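Side-chain contacts in glutathione transferase (Leptospira interrogans serovar Lai, PDB 3UBK), which binds glutathione and probably transfers it to electrophilic substrates: residues S96-I99 with E100-D104; A135-R138 with V139-F142; K186-F189 with V190-T194. One frame throughout, in Å; residues are numbered along the deposited sequence.

Interaction 1: residues S96-I99 with E100-D104; sequences STII and ETYLD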
ATOM      1  N   SER A  96       0.061   7.410   5.952  1.00 32.38           N
ATOM      2  CA  SER A  96       0.632   6.068   6.080  1.00 30.31           C
ATOM      3  C   SER A  96       1.273   5.570   4.795  1.00 35.15           C
ATOM      4  O   SER A  96       2.333   4.942   4.824  1.00 38.39           O
ATOM      5  CB  SER A  96      -0.430   5.072   6.555  1.00 38.22           C
ATOM      6  OG  SER A  96       0.080   3.752   6.485  1.00 42.19           O
ATOM      7  N   THR A  97       0.622   5.829   3.661  1.00 34.72           N
ATOM      8  CA  THR A  97       1.180   5.449   2.364  1.00 38.91           C
ATOM      9  C   THR A  97       2.491   6.163   2.067  1.00 33.18           C
ATOM     10  O   THR A  97       3.463   5.537   1.639  1.00 38.42           O
ATOM     11  CB  THR A  97       0.173   5.703   1.222  1.00 37.58           C
ATOM     12  OG1 THR A  97      -0.950   4.830   1.394  1.00 36.05           O
ATOM     13  CG2 THR A  97       0.805   5.424  -0.129  1.00 35.48           C
ATOM     14  N   ILE A  98       2.524   7.470   2.294  1.00 36.81           N
ATOM     15  CA  ILE A  98       3.753   8.223   2.066  1.00 36.74           C
ATOM     16  C   ILE A  98       4.893   7.653   2.900  1.00 41.21           C
ATOM     17  O   ILE A  98       5.993   7.420   2.390  1.00 41.07           O
ATOM     18  CB  ILE A  98       3.582   9.715   2.396  1.00 36.63           C
ATOM     19  CG1 ILE A  98       2.663  10.384   1.375  1.00 32.43           C
ATOM     20  CG2 ILE A  98       4.951  10.411   2.438  1.00 42.46           C
ATOM     21  CD1 ILE A  98       2.063  11.700   1.879  1.00 34.54           C
ATOM     22  N   ILE A  99       4.635   7.423   4.185  1.00 35.70           N
ATOM     23  CA  ILE A  99       5.669   6.871   5.054  1.00 34.76           C
ATOM     24  C   ILE A  99       6.173   5.518   4.582  1.00 33.86           C
ATOM     25  O   ILE A  99       7.381   5.273   4.550  1.00 43.22           O
ATOM     26  CB  ILE A  99       5.216   6.762   6.526  1.00 36.36           C
ATOM     27  CG1 ILE A  99       5.060   8.159   7.118  1.00 34.33           C
ATOM     28  CG2 ILE A  99       6.225   5.917   7.312  1.00 33.35           C
ATOM     29  CD1 ILE A  99       4.271   8.210   8.417  1.00 36.51           C
ATOM     30  N   GLU A 100       5.266   4.631   4.194  1.00 37.84           N
ATOM     31  CA  GLU A 100       5.681   3.287   3.804  1.00 40.51           C
ATOM     32  C   GLU A 100       6.266   3.196   2.402  1.00 42.45           C
ATOM     33  O   GLU A 100       7.298   2.550   2.190  1.00 46.77           O
ATOM     34  CB  GLU A 100       4.511   2.301   3.907  1.00 41.13           C
ATOM     35  CG  GLU A 100       4.229   1.852   5.300  1.00 50.82           C
ATOM     36  CD  GLU A 100       3.238   0.726   5.342  1.00 41.46           C
ATOM     37  OE1 GLU A 100       2.658   0.377   4.294  1.00 48.62           O
ATOM     38  OE2 GLU A 100       3.032   0.184   6.434  1.00 41.64           O
ATOM     39  N   THR A 101       5.592   3.817   1.441  1.00 40.90           N
ATOM     40  CA  THR A 101       5.937   3.627   0.032  1.00 41.65           C
ATOM     41  C   THR A 101       7.039   4.555  -0.451  1.00 43.50           C
ATOM     42  O   THR A 101       7.889   4.154  -1.238  1.00 45.07           O
ATOM     43  CB  THR A 101       4.696   3.759  -0.881  1.00 43.34           C
ATOM     44  OG1 THR A 101       3.690   2.849  -0.423  1.00 49.73           O
ATOM     45  CG2 THR A 101       5.045   3.407  -2.326  1.00 44.04           C
ATOM     46  N   TYR A 102       7.042   5.783   0.019  1.00 42.83           N
ATOM     47  CA  TYR A 102       7.978   6.763  -0.455  1.00 43.62           C
ATOM     48  C   TYR A 102       9.114   7.049   0.512  1.00 47.22           C
ATOM     49  O   TYR A 102      10.033   7.741   0.174  1.00 46.88           O
ATOM     50  CB  TYR A 102       7.248   8.048  -0.798  1.00 43.04           C
ATOM     51  CG  TYR A 102       6.035   7.841  -1.644  1.00 42.07           C
ATOM     52  CD1 TYR A 102       6.083   7.089  -2.773  1.00 47.51           C
ATOM     53  CD2 TYR A 102       4.847   8.408  -1.310  1.00 42.74           C
ATOM     54  CE1 TYR A 102       4.987   6.908  -3.532  1.00 51.08           C
ATOM     55  CE2 TYR A 102       3.760   8.237  -2.055  1.00 40.18           C
ATOM     56  CZ  TYR A 102       3.822   7.477  -3.156  1.00 50.28           C
ATOM     57  OH  TYR A 102       2.706   7.307  -3.896  1.00 54.86           O
ATOM     58  N   LEU A 103       9.040   6.526   1.718  1.00 41.95           N
ATOM     59  CA  LEU A 103      10.135   6.688   2.673  1.00 44.15           C
ATOM     60  C   LEU A 103      10.830   5.377   3.001  1.00 47.89           C
ATOM     61  O   LEU A 103      12.055   5.287   2.915  1.00 51.89           O
ATOM     62  CB  LEU A 103       9.673   7.384   3.950  1.00 42.97           C
ATOM     63  CG  LEU A 103       9.282   8.854   3.818  1.00 43.39           C
ATOM     64  CD1 LEU A 103       8.902   9.401   5.174  1.00 44.89           C
ATOM     65  CD2 LEU A 103      10.418   9.681   3.201  1.00 46.68           C
ATOM     66  N   ASP A 104      10.058   4.356   3.366  1.00 49.30           N
ATOM     67  CA  ASP A 104      10.658   3.100   3.815  1.00 48.89           C
ATOM     68  C   ASP A 104      11.147   2.188   2.700  1.00 49.85           C
ATOM     69  O   ASP A 104      12.189   1.539   2.836  1.00 44.22           O
ATOM     70  CB  ASP A 104       9.709   2.305   4.711  1.00 49.86           C
ATOM     71  CG  ASP A 104      10.403   1.138   5.375  1.00 40.23           C
ATOM     72  OD1 ASP A 104      11.340   1.389   6.163  1.00 50.33           O
ATOM     73  OD2 ASP A 104      10.028  -0.017   5.099  1.00 45.96           O
TER

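Interaction 2: residues A135-R138 with V139-F142; sequences ALQR and VVRF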
ATOM      1  N   ALA A 135       7.152  16.144   1.181  1.00 44.35           N
ATOM      2  CA  ALA A 135       5.761  15.785   0.901  1.00 41.68           C
ATOM      3  C   ALA A 135       5.037  15.496   2.213  1.00 36.11           C
ATOM      4  O   ALA A 135       3.980  16.064   2.482  1.00 35.61           O
ATOM      5  CB  ALA A 135       5.702  14.570  -0.018  1.00 39.43           C
ATOM      6  N   LEU A 136       5.614  14.609   3.018  1.00 38.41           N
ATOM      7  CA  LEU A 136       5.063  14.261   4.337  1.00 40.56           C
ATOM      8  C   LEU A 136       4.807  15.507   5.176  1.00 43.80           C
ATOM      9  O   LEU A 136       3.734  15.671   5.750  1.00 43.13           O
ATOM     10  CB  LEU A 136       5.997  13.294   5.075  1.00 43.89           C
ATOM     11  CG  LEU A 136       5.517  12.738   6.426  1.00 41.62           C
ATOM     12  CD1 LEU A 136       4.206  11.975   6.256  1.00 41.68           C
ATOM     13  CD2 LEU A 136       6.587  11.854   7.054  1.00 39.70           C
ATOM     14  N   GLN A 137       5.787  16.401   5.227  1.00 47.34           N
ATOM     15  CA  GLN A 137       5.637  17.642   5.982  1.00 50.95           C
ATOM     16  C   GLN A 137       4.318  18.340   5.659  1.00 48.47           C
ATOM     17  O   GLN A 137       3.722  19.001   6.507  1.00 48.48           O
ATOM     18  CB  GLN A 137       6.829  18.578   5.717  1.00 52.30           C
ATOM     19  CG  GLN A 137       6.881  19.806   6.615  1.00 55.45           C
ATOM     20  CD  GLN A 137       7.183  19.456   8.062  1.00 49.03           C
ATOM     21  OE1 GLN A 137       8.230  18.887   8.368  1.00 63.13           O
ATOM     22  NE2 GLN A 137       6.257  19.786   8.959  1.00 61.60           N
ATOM     23  N   ARG A 138       3.841  18.183   4.432  1.00 50.51           N
ATOM     24  CA  ARG A 138       2.630  18.878   4.018  1.00 46.40           C
ATOM     25  C   ARG A 138       1.339  18.358   4.667  1.00 48.76           C
ATOM     26  O   ARG A 138       0.375  19.111   4.808  1.00 48.60           O
ATOM     27  CB  ARG A 138       2.488  18.849   2.488  1.00 53.15           C
ATOM     28  CG  ARG A 138       3.538  19.668   1.723  1.00 45.22           C
ATOM     29  CD  ARG A 138       3.222  19.696   0.212  1.00 44.00           C
ATOM     30  NE  ARG A 138       4.415  19.965  -0.586  1.00 53.95           N
ATOM     31  CZ  ARG A 138       4.663  21.119  -1.202  1.00 50.50           C
ATOM     32  NH1 ARG A 138       3.789  22.117  -1.136  1.00 45.59           N
ATOM     33  NH2 ARG A 138       5.778  21.267  -1.900  1.00 49.51           N
ATOM     34  N   VAL A 139       1.297  17.079   5.040  1.00 48.78           N
ATOM     35  CA  VAL A 139       0.043  16.500   5.552  1.00 45.99           C
ATOM     36  C   VAL A 139       0.026  16.187   7.062  1.00 47.04           C
ATOM     37  O   VAL A 139      -1.047  15.957   7.634  1.00 45.16           O
ATOM     38  CB  VAL A 139      -0.404  15.231   4.762  1.00 43.57           C
ATOM     39  CG1 VAL A 139      -1.033  15.599   3.415  1.00 42.00           C
ATOM     40  CG2 VAL A 139       0.746  14.280   4.573  1.00 34.36           C
ATOM     41  N   VAL A 140       1.196  16.180   7.699  1.00 46.16           N
ATOM     42  CA  VAL A 140       1.280  15.862   9.136  1.00 46.33           C
ATOM     43  C   VAL A 140       0.881  17.037  10.014  1.00 47.56           C
ATOM     44  O   VAL A 140       1.029  18.200   9.621  1.00 48.94           O
ATOM     45  CB  VAL A 140       2.683  15.385   9.560  1.00 46.59           C
ATOM     46  CG1 VAL A 140       3.071  14.142   8.793  1.00 43.78           C
ATOM     47  CG2 VAL A 140       3.717  16.500   9.383  1.00 48.17           C
ATOM     48  N   ARG A 141       0.370  16.726  11.204  1.00 42.05           N
ATOM     49  CA  ARG A 141      -0.073  17.744  12.160  1.00 40.51           C
ATOM     50  C   ARG A 141       0.679  17.660  13.502  1.00 43.20           C
ATOM     51  O   ARG A 141       0.980  18.688  14.122  1.00 36.93           O
ATOM     52  CB  ARG A 141      -1.572  17.609  12.426  1.00 39.83           C
ATOM     53  CG  ARG A 141      -2.513  18.065  11.299  1.00 47.18           C
ATOM     54  CD  ARG A 141      -3.947  17.800  11.773  1.00 63.30           C
ATOM     55  NE  ARG A 141      -4.993  18.468  11.008  1.00 73.70           N
ATOM     56  CZ  ARG A 141      -5.942  17.830  10.327  1.00 82.81           C
ATOM     57  NH1 ARG A 141      -5.973  16.503  10.305  1.00 83.52           N
ATOM     58  NH2 ARG A 141      -6.863  18.518   9.667  1.00 83.48           N
ATOM     59  N   PHE A 142       0.954  16.441  13.965  1.00 35.18           N
ATOM     60  CA  PHE A 142       1.681  16.249  15.221  1.00 39.23           C
ATOM     61  C   PHE A 142       1.026  17.039  16.344  1.00 38.75           C
ATOM     62  O   PHE A 142       1.683  17.832  17.001  1.00 40.43           O
ATOM     63  CB  PHE A 142       3.138  16.721  15.087  1.00 37.56           C
ATOM     64  CG  PHE A 142       4.004  15.828  14.244  1.00 40.38           C
ATOM     65  CD1 PHE A 142       4.080  14.470  14.497  1.00 36.10           C
ATOM     66  CD2 PHE A 142       4.764  16.355  13.199  1.00 32.76           C
ATOM     67  CE1 PHE A 142       4.885  13.645  13.724  1.00 38.20           C
ATOM     68  CE2 PHE A 142       5.577  15.539  12.427  1.00 41.33           C
ATOM     69  CZ  PHE A 142       5.641  14.183  12.692  1.00 41.98           C
TER

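Interaction 3: residues K186-F189 with V190-T194; sequences KEYF and VFMKT. With SO4 (sulfate ion), chain E.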
ATOM      1  N   LYS A 186      11.077  14.684  16.268  1.00 45.14           N
ATOM      2  CA  LYS A 186      11.792  14.321  17.480  1.00 44.14           C
ATOM      3  C   LYS A 186      10.852  14.443  18.668  1.00 37.63           C
ATOM      4  O   LYS A 186      10.819  13.581  19.533  1.00 38.43           O
ATOM      5  CB  LYS A 186      13.038  15.202  17.686  1.00 49.67           C
ATOM      6  CG  LYS A 186      14.163  14.951  16.671  1.00 62.37           C
ATOM      7  CD  LYS A 186      14.587  13.483  16.645  1.00 76.75           C
ATOM      8  CE  LYS A 186      15.800  13.256  15.736  1.00 87.08           C
ATOM      9  NZ  LYS A 186      15.554  13.650  14.316  1.00 85.79           N
ATOM     10  N   GLU A 187      10.092  15.527  18.698  1.00 34.53           N
ATOM     11  CA  GLU A 187       9.145  15.771  19.769  1.00 41.01           C
ATOM     12  C   GLU A 187       8.046  14.687  19.787  1.00 41.52           C
ATOM     13  O   GLU A 187       7.671  14.183  20.850  1.00 38.45           O
ATOM     14  CB  GLU A 187       8.552  17.165  19.603  1.00 40.57           C
ATOM     15  CG  GLU A 187       7.884  17.731  20.838  1.00 55.65           C
ATOM     16  CD  GLU A 187       7.402  19.154  20.632  1.00 71.37           C
ATOM     17  OE1 GLU A 187       6.632  19.661  21.482  1.00 66.75           O
ATOM     18  OE2 GLU A 187       7.787  19.763  19.611  1.00 79.07           O
ATOM     19  N   TYR A 188       7.560  14.311  18.603  1.00 38.41           N
ATOM     20  CA  TYR A 188       6.539  13.264  18.482  1.00 34.27           C
ATOM     21  C   TYR A 188       7.083  11.940  18.981  1.00 33.32           C
ATOM     22  O   TYR A 188       6.417  11.212  19.712  1.00 37.57           O
ATOM     23  CB  TYR A 188       6.090  13.129  17.022  1.00 36.14           C
ATOM     24  CG  TYR A 188       5.279  11.876  16.700  1.00 32.12           C
ATOM     25  CD1 TYR A 188       3.916  11.828  16.948  1.00 34.25           C
ATOM     26  CD2 TYR A 188       5.876  10.771  16.110  1.00 34.19           C
ATOM     27  CE1 TYR A 188       3.161  10.695  16.628  1.00 34.03           C
ATOM     28  CE2 TYR A 188       5.139   9.637  15.786  1.00 41.62           C
ATOM     29  CZ  TYR A 188       3.781   9.604  16.054  1.00 41.35           C
ATOM     30  OH  TYR A 188       3.044   8.480  15.738  1.00 35.09           O
ATOM     31  N   PHE A 189       8.310  11.628  18.587  1.00 36.21           N
ATOM     32  CA  PHE A 189       8.943  10.378  18.968  1.00 38.91           C
ATOM     33  C   PHE A 189       9.100  10.284  20.503  1.00 35.96           C
ATOM     34  O   PHE A 189       8.853   9.233  21.099  1.00 35.22           O
ATOM     35  CB  PHE A 189      10.291  10.271  18.242  1.00 37.68           C
ATOM     36  CG  PHE A 189      10.997   8.974  18.452  1.00 46.62           C
ATOM     37  CD1 PHE A 189      10.353   7.774  18.226  1.00 45.63           C
ATOM     38  CD2 PHE A 189      12.322   8.954  18.851  1.00 64.27           C
ATOM     39  CE1 PHE A 189      11.005   6.575  18.408  1.00 47.73           C
ATOM     40  CE2 PHE A 189      12.984   7.756  19.040  1.00 70.35           C
ATOM     41  CZ  PHE A 189      12.325   6.562  18.816  1.00 66.74           C
ATOM     42  N   VAL A 190       9.501  11.390  21.126  1.00 37.40           N
ATOM     43  CA  VAL A 190       9.573  11.488  22.593  1.00 37.31           C
ATOM     44  C   VAL A 190       8.190  11.346  23.229  1.00 35.42           C
ATOM     45  O   VAL A 190       8.009  10.599  24.189  1.00 35.44           O
ATOM     46  CB  VAL A 190      10.196  12.844  23.046  1.00 38.99           C
ATOM     47  CG1 VAL A 190      10.219  12.943  24.581  1.00 39.46           C
ATOM     48  CG2 VAL A 190      11.607  13.013  22.482  1.00 43.43           C
ATOM     49  N   PHE A 191       7.213  12.069  22.698  1.00 31.40           N
ATOM     50  CA  PHE A 191       5.844  11.949  23.206  1.00 32.39           C
ATOM     51  C   PHE A 191       5.368  10.499  23.139  1.00 36.91           C
ATOM     52  O   PHE A 191       4.922   9.932  24.144  1.00 33.80           O
ATOM     53  CB  PHE A 191       4.888  12.908  22.473  1.00 34.90           C
ATOM     54  CG  PHE A 191       3.436  12.630  22.748  1.00 37.74           C
ATOM     55  CD1 PHE A 191       2.863  12.994  23.952  1.00 35.22           C
ATOM     56  CD2 PHE A 191       2.660  11.960  21.811  1.00 36.54           C
ATOM     57  CE1 PHE A 191       1.519  12.714  24.215  1.00 31.89           C
ATOM     58  CE2 PHE A 191       1.330  11.674  22.065  1.00 32.33           C
ATOM     59  CZ  PHE A 191       0.762  12.049  23.264  1.00 30.45           C
ATOM     60  N   MET A 192       5.502   9.869  21.977  1.00 39.27           N
ATOM     61  CA  MET A 192       5.038   8.489  21.830  1.00 35.00           C
ATOM     62  C   MET A 192       5.674   7.535  22.835  1.00 34.75           C
ATOM     63  O   MET A 192       5.010   6.623  23.347  1.00 32.35           O
ATOM     64  CB  MET A 192       5.225   7.997  20.396  1.00 32.76           C
ATOM     65  CG  MET A 192       4.276   8.694  19.401  1.00 32.06           C
ATOM     66  SD  MET A 192       2.571   8.081  19.511  1.00 35.45           S
ATOM     67  CE  MET A 192       2.783   6.550  18.588  1.00 30.58           C
ATOM     68  N   LYS A 193       6.955   7.735  23.133  1.00 35.71           N
ATOM     69  CA  LYS A 193       7.624   6.864  24.102  1.00 37.42           C
ATOM     70  C   LYS A 193       7.129   7.067  25.535  1.00 34.72           C
ATOM     71  O   LYS A 193       7.423   6.256  26.404  1.00 33.75           O
ATOM     72  CB  LYS A 193       9.154   6.994  24.025  1.00 37.71           C
ATOM     73  CG  LYS A 193       9.747   6.383  22.755  1.00 44.16           C
ATOM     74  CD  LYS A 193      11.266   6.550  22.695  1.00 48.07           C
ATOM     75  CE  LYS A 193      11.936   5.784  23.825  1.00 69.52           C
ATOM     76  NZ  LYS A 193      11.332   4.424  23.999  1.00 72.58           N
ATOM     77  N   THR A 194       6.370   8.128  25.791  1.00 32.82           N
ATOM     78  CA  THR A 194       5.742   8.263  27.120  1.00 33.92           C
ATOM     79  C   THR A 194       4.542   7.323  27.267  1.00 38.69           C
ATOM     80  O   THR A 194       3.983   7.175  28.358  1.00 35.67           O
ATOM     81  CB  THR A 194       5.330   9.716  27.465  1.00 38.61           C
ATOM     82  OG1 THR A 194       4.178  10.102  26.698  1.00 35.15           O
ATOM     83  CG2 THR A 194       6.482  10.682  27.219  1.00 32.41           C
TER
HETATM   84  S   SO4 E 243      11.727  17.838  16.008  1.00 95.65           S
HETATM   85  O1  SO4 E 243      12.897  18.231  16.794  1.00 97.39           O
HETATM   86  O2  SO4 E 243      11.232  18.976  15.236  1.00 66.61           O
HETATM   87  O3  SO4 E 243      12.111  16.767  15.084  1.00 86.27           O
HETATM   88  O4  SO4 E 243      10.670  17.389  16.917  1.00 94.49           O

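Interaction 1: residues S96-I99 with E100-D104
Ile-99 and Leu-103 pack one turn apart on this helix, with Leu-103 CB 3.2 Å from Ile-99 O and only a loose approach of its CD1 to Ile-99 CG1 at 4.5 Å. Here the backbone pairing changes. Glu-100 N bonds to Ser-96 O at 3.0 Å, Thr-101 N to Thr-97 O at 2.7 Å and Tyr-102 N to Ile-98 O at 3.1 Å, all i to i+4. The next acceptor, Ile-99 O, instead takes its bond from Asp-104 N, five residues on, at 3.1 Å and with an N-H...O angle of 140°. That i to i+5 pairing identifies a pi-type turn at 100-104.

Ile-98 meets Tyr-102 at the rim of the phenol ring, where CG1 lies in the ring plane, 4.0 Å from CD2. With CG anti to the carbonyl carbon (chi1 -48°), the tyrosine ring lies back along the helix toward Ile-98. Glu-100 leans CB and CG against Ser-96 O, CB at 3.5 Å, then extends away; OE2 forms a salt bridge with Lys-17 NZ and a hydrogen bond with His-161 NE2, and its side chain comes about 4 Å from that of the glutathione-binding Ser-64.

Helix 86-111 is thus used on several sides. Ile-99 and Leu-103 pack on His-161 and Leu-162 of helix 153-169, Ile-98 meets Leu-136 and Val-139 of helix 119-139, and Glu-100 touches Tyr-14 of helix 13-25. Tyr-102 OH is hydrogen-bonded to Glu-63 of the second subunit.

Interaction 2: residues A135-R138 with V139-F142
Leu-136 and Val-140 are brought together by their torsions: the leucine holds CG opposite its backbone N (chi1 -175°) and turns CD1 toward the valine at chi2 (59°), while the valine sets CG1 opposite its own carbonyl carbon. CD1 of Leu-136 and CG1 of Val-140 meet at 3.5 Å, and Leu-136 CG is 3.7 Å from the same methyl. The two side chains cross at about a right angle, and their closest contact is Val-140 CG1 against Leu-136 CG and CD1. Val-139 adds CG2, 3.5 Å from Leu-136 O.

That oxygen receives two backbone donors. Val-140 N reaches Leu-136 O at 3.2 Å, almost straight down the carbonyl bond; Val-139 N, 2.9 Å from the same Leu-136 O, sits above the carbonyl plane, 47° out of it. The shorter i to i+3 bond beside the i to i+4 bond marks a tightening turn at the C-terminal end of helix 119-139, before the chain runs on as a loop.

Helix 86-111 backs this turn through Ile-95 and Ile-98, and Arg-138 NH1 forms a salt bridge with Glu-40 of the second subunit. The chemistry implies a carbonyl well satisfied near the helix end: two N-H groups grip Leu-136 O and valine methyls lie beside it, while the charge of Arg-138 is spent across the subunit interface.

Interaction 3: residues K186-F189 with V190-T194
Among the side chains, the ring contacts come first, with Tyr-188 and Met-192 providing the closest. Met-192 CG sits over one face of the tyrosine ring, 3.7 Å from its centroid and 18° off the ring normal, a CH-pi contact. The thioether then bends along the ring: SD lies 4.5 Å from the same centroid in an oblique Met-aromatic contact, and CE reaches Tyr-188 OH at 3.5 Å. Bends at chi2 and chi3 fold the methionine over the ring and carry CE to the hydroxyl. One residue further along, Lys-193 lies beside Phe-189, pointing the same way, and makes a second CH-pi contact: CD is over a face of the phenyl ring, 4.3 Å from the centroid and 19° off the normal, so that the aliphatic part of the lysine does the packing.

These pairs belong to the short helix 185-193 of the all-helical C-terminal domain of the glutathione transferase fold. Here Met-192 and Lys-193 touch Phe-159 of helix 153-169, Phe-189 meets the rings of Trp-185 and Phe-159, and Tyr-188 OH is hydrogen-bonded to Asp-155.

Backbone bonding is regular: four successive i to i+4 bonds link the segments, the straightest being Met-192 N to Tyr-188 O, with an N-H...O angle of 171°. Near the C-terminal end, Phe-191 O accepts both Thr-194 N and Thr-194 OG1, the hydroxyl approaching in the carbonyl plane at 2.7 Å.

At the other end the backbone meets an anion. A sulfate ion, probably from the crystallisation liquor, takes hydrogen bonds from Lys-186 N to O3 and Glu-187 N to O4, each 2.6 Å long, and a further one from Gly-184 N. Amides at a helix N-terminus would favour an anion there, and the sulfate also packs on Lys-186 CB and CG.

Along the chain the three contacts follow in series, all within the C-terminal helical domain. Interactions 1 and 2 lie on the consecutive helices 86-111 and 119-139, with centres 12 Å apart, and they touch: Leu-103 CD1 meets Leu-136 CD2 at 3.9 Å. Both also reach the second subunit, so this helix pair serves the core and the dimer interface together. Interaction 3, on helix 185-193, has its centre 16 Å from that of interaction 2 and joins it where Phe-142 CE1 lies 3.5 Å from Tyr-188 CG. It does not touch interaction 1, some 7 Å away at the nearest atoms, and makes no contact with the second subunit.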